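Local coordinates for protein VP1 (Polyomavirus HPyV7, PDB 4PCH) that forms, as the major capsid protein, pentamers of jelly-roll subunits that build the T=7 icosahedral viral shell and probably serves attachment to host cells, at residues I81-Y86 against C266-I271; I66-I71 against G223-T228. All coordinates share one frame; numbering follows the deposited sequence.

From the N terminus, strand 9-27 comes first and pairs with the last strand, 253-271. Strand 62-67 follows; its end and the loop after it, 66-71, give the first half of contact 2. Strand 79-93 then supplies the first half of contact 1. The chain returns at 223-228 and closes contact 2 over 151 residues. It closes contact 1 last, at 266-271, over 179 residues. The two closures therefore cross rather than nest. Both lie in one connected antiparallel sheet of the jelly-roll fold, where strands 224-236 and 253-271 are neighbours. Their centres lie about 11 Å apart. W83 of contact 1 joins them by packing on L68 and I71.

Contact 1: I81-Y86 against C266-I271; sequences IVWEAY and CRQRRI
I81 meets R270 across two antiparallel strands of the jelly roll. Its CG1 sits 3.6 Å above the centre of the R270 guanidinium. Its CG2 touches Q268. V82 pairs with R269 through two backbone hydrogen bonds, and V82 CG1 reaches I271 CD1 at 3.9 Å. Q268 CG makes a CH-pi contact over one face of W83, 4.0 Å from the centroid of its six-membered ring. W83 NE1 bonds to P69 O. E84 points to the face of V82, R267 and R269, opposite W83 and Q268. Its CG is anti to the backbone N (chi1 176°) and the chain is extended, which carries the carboxylate out between the two arginines. R267 and R269 each grip it side-on, from opposite faces. OE1 accepts from R267 NE, 2.9 Å away in a nearly straight bond (178°), and from R269 NE. OE2 takes R267 NH2, R269 NH1 at 3.0 Å, and G217 N. A85 CB touches C266 SG. The Y86 ring stacks flat on the R267 guanidinium, centres 4.5 Å apart, planes at 9°. A water joins Y86 OH to C266 O. Two arginines around one buried carboxylate would probably keep E84 ionised and hold it from turning.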
ATOM      1  N   ILE B  81     -17.314  41.122  -5.321  1.00 19.12           N
ATOM      2  CA  ILE B  81     -17.200  40.077  -4.308  1.00 18.56           C
ATOM      3  C   ILE B  81     -17.848  38.791  -4.819  1.00 18.00           C
ATOM      4  O   ILE B  81     -18.998  38.811  -5.274  1.00 18.94           O
ATOM      5  CB  ILE B  81     -17.915  40.498  -3.002  1.00 18.89           C
ATOM      6  CG1 ILE B  81     -17.300  41.778  -2.433  1.00 21.02           C
ATOM      7  CG2 ILE B  81     -17.778  39.403  -1.961  1.00 18.45           C
ATOM      8  CD1 ILE B  81     -18.096  42.368  -1.290  1.00 23.49           C
ATOM      9  N   VAL B  82     -17.131  37.680  -4.727  1.00 17.21           N
ATOM     10  CA  VAL B  82     -17.675  36.357  -5.091  1.00 17.40           C
ATOM     11  C   VAL B  82     -17.400  35.360  -3.969  1.00 15.96           C
ATOM     12  O   VAL B  82     -16.509  35.579  -3.137  1.00 17.57           O
ATOM     13  CB  VAL B  82     -17.033  35.809  -6.396  1.00 16.80           C
ATOM     14  CG1 VAL B  82     -17.289  36.735  -7.567  1.00 18.44           C
ATOM     15  CG2 VAL B  82     -15.523  35.630  -6.234  1.00 18.47           C
ATOM     16  N   TRP B  83     -18.156  34.269  -3.961  1.00 15.30           N
ATOM     17  CA  TRP B  83     -17.875  33.139  -3.090  1.00 14.56           C
ATOM     18  C   TRP B  83     -16.647  32.395  -3.592  1.00 14.74           C
ATOM     19  O   TRP B  83     -16.517  32.119  -4.792  1.00 15.49           O
ATOM     20  CB  TRP B  83     -19.039  32.181  -3.050  1.00 14.87           C
ATOM     21  CG  TRP B  83     -20.243  32.720  -2.352  1.00 15.17           C
ATOM     22  CD1 TRP B  83     -21.459  33.006  -2.915  1.00 16.34           C
ATOM     23  CD2 TRP B  83     -20.382  32.962  -0.947  1.00 14.92           C
ATOM     24  NE1 TRP B  83     -22.323  33.447  -1.953  1.00 15.61           N
ATOM     25  CE2 TRP B  83     -21.692  33.429  -0.737  1.00 15.91           C
ATOM     26  CE3 TRP B  83     -19.517  32.857   0.152  1.00 14.84           C
ATOM     27  CZ2 TRP B  83     -22.164  33.796   0.527  1.00 16.48           C
ATOM     28  CZ3 TRP B  83     -19.989  33.198   1.410  1.00 16.36           C
ATOM     29  CH2 TRP B  83     -21.298  33.661   1.588  1.00 17.50           C
ATOM     30  N   GLU B  84     -15.746  32.104  -2.661  1.00 13.89           N
ATOM     31  CA  GLU B  84     -14.535  31.321  -2.908  1.00 13.96           C
ATOM     32  C   GLU B  84     -14.586  30.027  -2.087  1.00 14.68           C
ATOM     33  O   GLU B  84     -14.671  30.074  -0.847  1.00 13.10           O
ATOM     34  CB  GLU B  84     -13.312  32.153  -2.501  1.00 14.91           C
ATOM     35  CG  GLU B  84     -11.972  31.447  -2.601  1.00 14.95           C
ATOM     36  CD  GLU B  84     -10.853  32.156  -1.836  1.00 16.10           C
ATOM     37  OE1 GLU B  84     -11.147  33.163  -1.140  1.00 16.71           O
ATOM     38  OE2 GLU B  84      -9.694  31.685  -1.906  1.00 18.10           O
ATOM     39  N   ALA B  85     -14.536  28.886  -2.773  1.00 12.59           N
ATOM     40  CA  ALA B  85     -14.568  27.600  -2.104  1.00 14.15           C
ATOM     41  C   ALA B  85     -13.122  27.211  -1.826  1.00 14.89           C
ATOM     42  O   ALA B  85     -12.338  27.028  -2.754  1.00 14.37           O
ATOM     43  CB  ALA B  85     -15.265  26.551  -2.954  1.00 15.44           C
ATOM     44  N   TYR B  86     -12.761  27.145  -0.547  1.00 13.99           N
ATOM     45  CA  TYR B  86     -11.361  26.977  -0.137  1.00 15.04           C
ATOM     46  C   TYR B  86     -11.046  25.599   0.451  1.00 14.82           C
ATOM     47  O   TYR B  86      -9.884  25.259   0.626  1.00 15.74           O
ATOM     48  CB  TYR B  86     -10.940  28.087   0.839  1.00 16.11           C
ATOM     49  CG  TYR B  86     -11.748  28.132   2.118  1.00 17.98           C
ATOM     50  CD1 TYR B  86     -12.905  28.886   2.207  1.00 16.68           C
ATOM     51  CD2 TYR B  86     -11.350  27.413   3.237  1.00 18.16           C
ATOM     52  CE1 TYR B  86     -13.654  28.924   3.380  1.00 18.39           C
ATOM     53  CE2 TYR B  86     -12.076  27.449   4.408  1.00 18.65           C
ATOM     54  CZ  TYR B  86     -13.223  28.194   4.482  1.00 19.19           C
ATOM     55  OH  TYR B  86     -13.911  28.186   5.664  1.00 19.43           O
ATOM     56  N   CYS B 266     -17.056  27.841   1.897  1.00 14.40           N
ATOM     57  CA  CYS B 266     -16.900  29.077   1.103  1.00 15.31           C
ATOM     58  C   CYS B 266     -16.690  30.293   1.996  1.00 15.40           C
ATOM     59  O   CYS B 266     -17.198  30.358   3.115  1.00 15.74           O
ATOM     60  CB  CYS B 266     -18.132  29.334   0.253  1.00 15.43           C
ATOM     61  SG  CYS B 266     -18.502  28.010  -0.911  1.00 18.13           S
ATOM     62  N   ARG B 267     -15.920  31.235   1.479  1.00 16.41           N
ATOM     63  CA  ARG B 267     -15.749  32.560   2.076  1.00 17.00           C
ATOM     64  C   ARG B 267     -15.880  33.567   0.929  1.00 15.95           C
ATOM     65  O   ARG B 267     -16.045  33.180  -0.222  1.00 17.47           O
ATOM     66  CB  ARG B 267     -14.381  32.707   2.776  1.00 18.71           C
ATOM     67  CG  ARG B 267     -13.193  32.594   1.829  1.00 18.44           C
ATOM     68  CD  ARG B 267     -11.885  32.309   2.546  1.00 20.55           C
ATOM     69  NE  ARG B 267     -10.820  32.069   1.575  1.00 20.63           N
ATOM     70  CZ  ARG B 267      -9.692  31.410   1.830  1.00 24.32           C
ATOM     71  NH1 ARG B 267      -9.424  30.968   3.065  1.00 25.13           N
ATOM     72  NH2 ARG B 267      -8.814  31.218   0.850  1.00 22.79           N
ATOM     73  N   GLN B 268     -15.848  34.848   1.237  1.00 17.45           N
ATOM     74  CA  GLN B 268     -15.950  35.863   0.205  1.00 18.00           C
ATOM     75  C   GLN B 268     -14.591  36.419  -0.171  1.00 20.46           C
ATOM     76  O   GLN B 268     -13.741  36.656   0.694  1.00 19.18           O
ATOM     77  CB  GLN B 268     -16.896  36.958   0.655  1.00 18.94           C
ATOM     78  CG  GLN B 268     -18.320  36.456   0.799  1.00 19.66           C
ATOM     79  CD  GLN B 268     -19.314  37.533   1.208  1.00 21.44           C
ATOM     80  OE1 GLN B 268     -18.995  38.723   1.317  1.00 22.19           O
ATOM     81  NE2 GLN B 268     -20.557  37.111   1.416  1.00 23.08           N
ATOM     82  N   ARG B 269     -14.433  36.703  -1.453  1.00 17.73           N
ATOM     83  CA  ARG B 269     -13.176  37.198  -2.022  1.00 17.86           C
ATOM     84  C   ARG B 269     -13.507  38.320  -2.987  1.00 19.11           C
ATOM     85  O   ARG B 269     -14.416  38.173  -3.816  1.00 19.45           O
ATOM     86  CB  ARG B 269     -12.477  36.046  -2.745  1.00 17.58           C
ATOM     87  CG  ARG B 269     -11.179  36.379  -3.479  1.00 18.92           C
ATOM     88  CD  ARG B 269     -10.009  36.612  -2.548  1.00 19.04           C
ATOM     89  NE  ARG B 269      -9.431  35.339  -2.127  1.00 20.79           N
ATOM     90  CZ  ARG B 269      -8.152  35.132  -1.823  1.00 21.03           C
ATOM     91  NH1 ARG B 269      -7.771  33.922  -1.451  1.00 20.35           N
ATOM     92  NH2 ARG B 269      -7.260  36.111  -1.889  1.00 22.36           N
ATOM     93  N   ARG B 270     -12.794  39.437  -2.896  1.00 19.78           N
ATOM     94  CA  ARG B 270     -12.920  40.496  -3.910  1.00 22.00           C
ATOM     95  C   ARG B 270     -11.964  40.202  -5.084  1.00 22.21           C
ATOM     96  O   ARG B 270     -10.831  39.733  -4.907  1.00 21.36           O
ATOM     97  CB  ARG B 270     -12.741  41.918  -3.322  1.00 28.89           C
ATOM     98  CG  ARG B 270     -13.604  42.949  -4.095  1.00 33.22           C
ATOM     99  CD  ARG B 270     -13.586  44.394  -3.601  1.00 42.47           C
ATOM    100  NE  ARG B 270     -14.699  44.757  -2.709  1.00 44.53           N
ATOM    101  CZ  ARG B 270     -15.960  45.060  -3.073  1.00 41.80           C
ATOM    102  NH1 ARG B 270     -16.831  45.382  -2.117  1.00 41.38           N
ATOM    103  NH2 ARG B 270     -16.389  45.037  -4.350  1.00 29.35           N
ATOM    104  N   ILE B 271     -12.472  40.373  -6.300  1.00 19.92           N
ATOM    105  CA  ILE B 271     -11.678  40.193  -7.516  1.00 19.90           C
ATOM    106  C   ILE B 271     -11.812  41.459  -8.376  1.00 22.02           C
ATOM    107  O   ILE B 271     -12.795  42.213  -8.273  1.00 20.92           O
ATOM    108  CB  ILE B 271     -12.070  38.904  -8.275  1.00 19.09           C
ATOM    109  CG1 ILE B 271     -13.511  38.987  -8.773  1.00 19.31           C
ATOM    110  CG2 ILE B 271     -11.900  37.667  -7.386  1.00 19.28           C
ATOM    111  CD1 ILE B 271     -14.019  37.764  -9.507  1.00 19.82           C
TER
HETATM  112  O   HOH W   1     -16.690  28.571   5.278  1.00 25.14           O

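Contact 2: I66-I71 against G223-T228; sequences INLPEI and GSVYLT
I66 and V225 form the last hydrogen-bonded pair where two antiparallel strands of the jelly roll part. I66 N bonds to V225 O at 2.9 Å, nearly straight, and V225 N bonds back to I66 O. The tight part lies on the side of I66, V225 and L227. I66 CB packs on V225 CG1 at 3.8 Å, and its CG1 approaches L227 CD1. CG1 of V225 stands between its own backbone N and carbonyl carbon (chi1 61°), which turns it to I66. L68 CD2 lies 4.2 Å from V225 CG1. V23 and L27 of strand 9-27 touch I66 and L227, while C220 presses on L68, so strand 9-27 and C220 cover parts of this apolar side.

The other side is polar and looser. N67 is exposed, and its side chain makes one short contact across the strands. In one of its two conformers, S224 OG donates to N67 OD1 over 2.8 Å, so this bond may be only part-time. Past N67 the strand ends and the chain at 69-71 leaves its partner. There I71 packs instead on I81 of strand 79-93. One backbone bond continues the pairing beyond the strand, L68 N to G223 O at 2.8 Å. At the point of parting a water donates to both L68 O and G223 O, 2.6 Å from each.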
ATOM      1  N   ILE B  66     -24.892  23.519  -7.464  1.00 15.61           N
ATOM      2  CA  ILE B  66     -25.439  23.943  -6.185  1.00 19.83           C
ATOM      3  C   ILE B  66     -25.406  25.465  -6.141  1.00 17.57           C
ATOM      4  O   ILE B  66     -24.342  26.063  -6.208  1.00 16.87           O
ATOM      5  CB  ILE B  66     -24.609  23.403  -4.990  1.00 21.03           C
ATOM      6  CG1 ILE B  66     -24.382  21.882  -5.071  1.00 25.05           C
ATOM      7  CG2 ILE B  66     -25.296  23.758  -3.682  1.00 24.41           C
ATOM      8  CD1 ILE B  66     -25.634  21.079  -5.262  1.00 25.93           C
ATOM      9  N   ASN B  67     -26.574  26.074  -6.013  1.00 18.70           N
ATOM     10  CA  ASN B  67     -26.651  27.522  -5.936  0.70 19.63           C
ATOM     11  C   ASN B  67     -26.131  28.035  -4.569  1.00 20.20           C
ATOM     12  O   ASN B  67     -26.354  27.436  -3.531  1.00 20.69           O
ATOM     13  CB  ASN B  67     -28.072  27.998  -6.220  0.70 22.55           C
ATOM     14  CG  ASN B  67     -28.559  27.612  -7.620  0.70 24.62           C
ATOM     15  OD1 ASN B  67     -27.793  27.601  -8.593  0.70 24.83           O
ATOM     16  ND2 ASN B  67     -29.824  27.298  -7.722  0.70 27.08           N
ATOM     17  N   LEU B  68     -25.421  29.148  -4.593  1.00 17.42           N
ATOM     18  CA  LEU B  68     -24.890  29.752  -3.384  1.00 17.78           C
ATOM     19  C   LEU B  68     -25.721  30.993  -3.094  1.00 17.15           C
ATOM     20  O   LEU B  68     -26.394  31.492  -3.967  1.00 18.28           O
ATOM     21  CB  LEU B  68     -23.425  30.136  -3.596  1.00 17.36           C
ATOM     22  CG  LEU B  68     -22.566  28.932  -3.998  1.00 17.73           C
ATOM     23  CD1 LEU B  68     -21.195  29.389  -4.438  1.00 17.71           C
ATOM     24  CD2 LEU B  68     -22.445  27.932  -2.865  1.00 18.63           C
ATOM     25  N   PRO B  69     -25.646  31.523  -1.867  1.00 17.98           N
ATOM     26  CA  PRO B  69     -26.472  32.675  -1.562  1.00 18.49           C
ATOM     27  C   PRO B  69     -26.126  33.914  -2.371  1.00 18.77           C
ATOM     28  O   PRO B  69     -24.968  34.111  -2.711  1.00 17.70           O
ATOM     29  CB  PRO B  69     -26.211  32.911  -0.072  1.00 20.70           C
ATOM     30  CG  PRO B  69     -25.704  31.620   0.444  1.00 20.00           C
ATOM     31  CD  PRO B  69     -24.933  31.013  -0.689  1.00 18.11           C
ATOM     32  N   GLU B  70     -27.114  34.753  -2.665  1.00 20.09           N
ATOM     33  CA  GLU B  70     -26.827  36.051  -3.264  1.00 21.58           C
ATOM     34  C   GLU B  70     -25.923  36.840  -2.284  1.00 21.99           C
ATOM     35  O   GLU B  70     -26.102  36.773  -1.068  1.00 21.83           O
ATOM     36  CB  GLU B  70     -28.113  36.836  -3.520  1.00 27.22           C
ATOM     37  CG  GLU B  70     -27.883  38.241  -4.052  1.00 34.52           C
ATOM     38  CD  GLU B  70     -29.162  39.028  -4.191  1.00 45.38           C
ATOM     39  OE1 GLU B  70     -30.224  38.390  -4.374  1.00 58.29           O
ATOM     40  OE2 GLU B  70     -29.106  40.278  -4.110  1.00 56.65           O
ATOM     41  N   ILE B  71     -24.961  37.569  -2.832  1.00 21.10           N
ATOM     42  CA  ILE B  71     -24.156  38.496  -2.059  1.00 21.16           C
ATOM     43  C   ILE B  71     -24.694  39.895  -2.379  1.00 23.25           C
ATOM     44  O   ILE B  71     -24.477  40.405  -3.471  1.00 22.05           O
ATOM     45  CB  ILE B  71     -22.654  38.371  -2.421  1.00 20.07           C
ATOM     46  CG1 ILE B  71     -22.160  36.956  -2.116  1.00 18.48           C
ATOM     47  CG2 ILE B  71     -21.821  39.422  -1.647  1.00 20.21           C
ATOM     48  CD1 ILE B  71     -20.764  36.674  -2.583  1.00 18.36           C
ATOM     49  N   GLY B 223     -22.193  32.170  -9.236  1.00 16.20           N
ATOM     50  CA  GLY B 223     -23.133  32.036  -8.114  1.00 18.71           C
ATOM     51  C   GLY B 223     -23.518  30.620  -7.724  1.00 16.23           C
ATOM     52  O   GLY B 223     -24.438  30.402  -6.922  1.00 18.26           O
ATOM     53  N   SER B 224     -22.811  29.644  -8.286  1.00 14.32           N
ATOM     54  CA  SER B 224     -23.024  28.249  -7.982  1.00 14.40           C
ATOM     55  C   SER B 224     -21.684  27.548  -7.912  1.00 15.98           C
ATOM     56  O   SER B 224     -20.714  28.022  -8.481  1.00 15.07           O
ATOM     57  CB  SER B 224     -23.819  27.543  -9.091  1.00 17.92           C
ATOM     58  OG  SER B 224     -25.092  28.083  -9.286  1.00 22.52           O
ATOM     59  N   VAL B 225     -21.680  26.392  -7.255  1.00 15.56           N
ATOM     60  CA  VAL B 225     -20.518  25.499  -7.242  1.00 15.05           C
ATOM     61  C   VAL B 225     -20.904  24.232  -8.009  1.00 15.24           C
ATOM     62  O   VAL B 225     -22.032  23.744  -7.903  1.00 14.35           O
ATOM     63  CB  VAL B 225     -20.008  25.230  -5.820  1.00 17.28           C
ATOM     64  CG1 VAL B 225     -21.035  24.555  -4.947  1.00 16.33           C
ATOM     65  CG2 VAL B 225     -18.726  24.403  -5.845  1.00 17.06           C
ATOM     66  N   TYR B 226     -19.950  23.716  -8.781  1.00 13.87           N
ATOM     67  CA  TYR B 226     -20.174  22.622  -9.713  1.00 12.73           C
ATOM     68  C   TYR B 226     -19.413  21.433  -9.156  1.00 12.53           C
ATOM     69  O   TYR B 226     -18.203  21.550  -8.901  1.00 13.09           O
ATOM     70  CB  TYR B 226     -19.637  22.971 -11.109  1.00 16.01           C
ATOM     71  CG  TYR B 226     -20.449  24.069 -11.788  1.00 14.47           C
ATOM     72  CD1 TYR B 226     -20.418  25.357 -11.306  1.00 17.18           C
ATOM     73  CD2 TYR B 226     -21.255  23.799 -12.885  1.00 16.91           C
ATOM     74  CE1 TYR B 226     -21.175  26.359 -11.889  1.00 19.54           C
ATOM     75  CE2 TYR B 226     -22.006  24.785 -13.483  1.00 20.83           C
ATOM     76  CZ  TYR B 226     -21.966  26.073 -12.970  1.00 19.84           C
ATOM     77  OH  TYR B 226     -22.697  27.086 -13.526  1.00 23.48           O
ATOM     78  N   LEU B 227     -20.148  20.356  -8.898  1.00 12.59           N
ATOM     79  CA  LEU B 227     -19.595  19.091  -8.379  1.00 11.18           C
ATOM     80  C   LEU B 227     -19.733  18.022  -9.421  1.00 12.37           C
ATOM     81  O   LEU B 227     -20.764  17.930 -10.078  1.00 11.72           O
ATOM     82  CB  LEU B 227     -20.354  18.677  -7.122  1.00 12.92           C
ATOM     83  CG  LEU B 227     -20.296  19.704  -5.980  1.00 13.72           C
ATOM     84  CD1 LEU B 227     -21.174  19.243  -4.839  1.00 14.19           C
ATOM     85  CD2 LEU B 227     -18.862  19.986  -5.536  1.00 14.05           C
ATOM     86  N   THR B 228     -18.704  17.179  -9.544  1.00 11.17           N
ATOM     87  CA  THR B 228     -18.714  16.078 -10.512  1.00 12.27           C
ATOM     88  C   THR B 228     -18.113  14.864  -9.807  1.00 10.43           C
ATOM     89  O   THR B 228     -17.190  15.018  -9.023  1.00 12.92           O
ATOM     90  CB  THR B 228     -17.913  16.415 -11.787  1.00 12.65           C
ATOM     91  OG1 THR B 228     -18.303  17.701 -12.291  1.00 13.74           O
ATOM     92  CG2 THR B 228     -18.145  15.379 -12.890  1.00 13.58           C
TER
HETATM   93  O   HOH W   2     -26.172  32.247  -6.403  1.00 26.51           O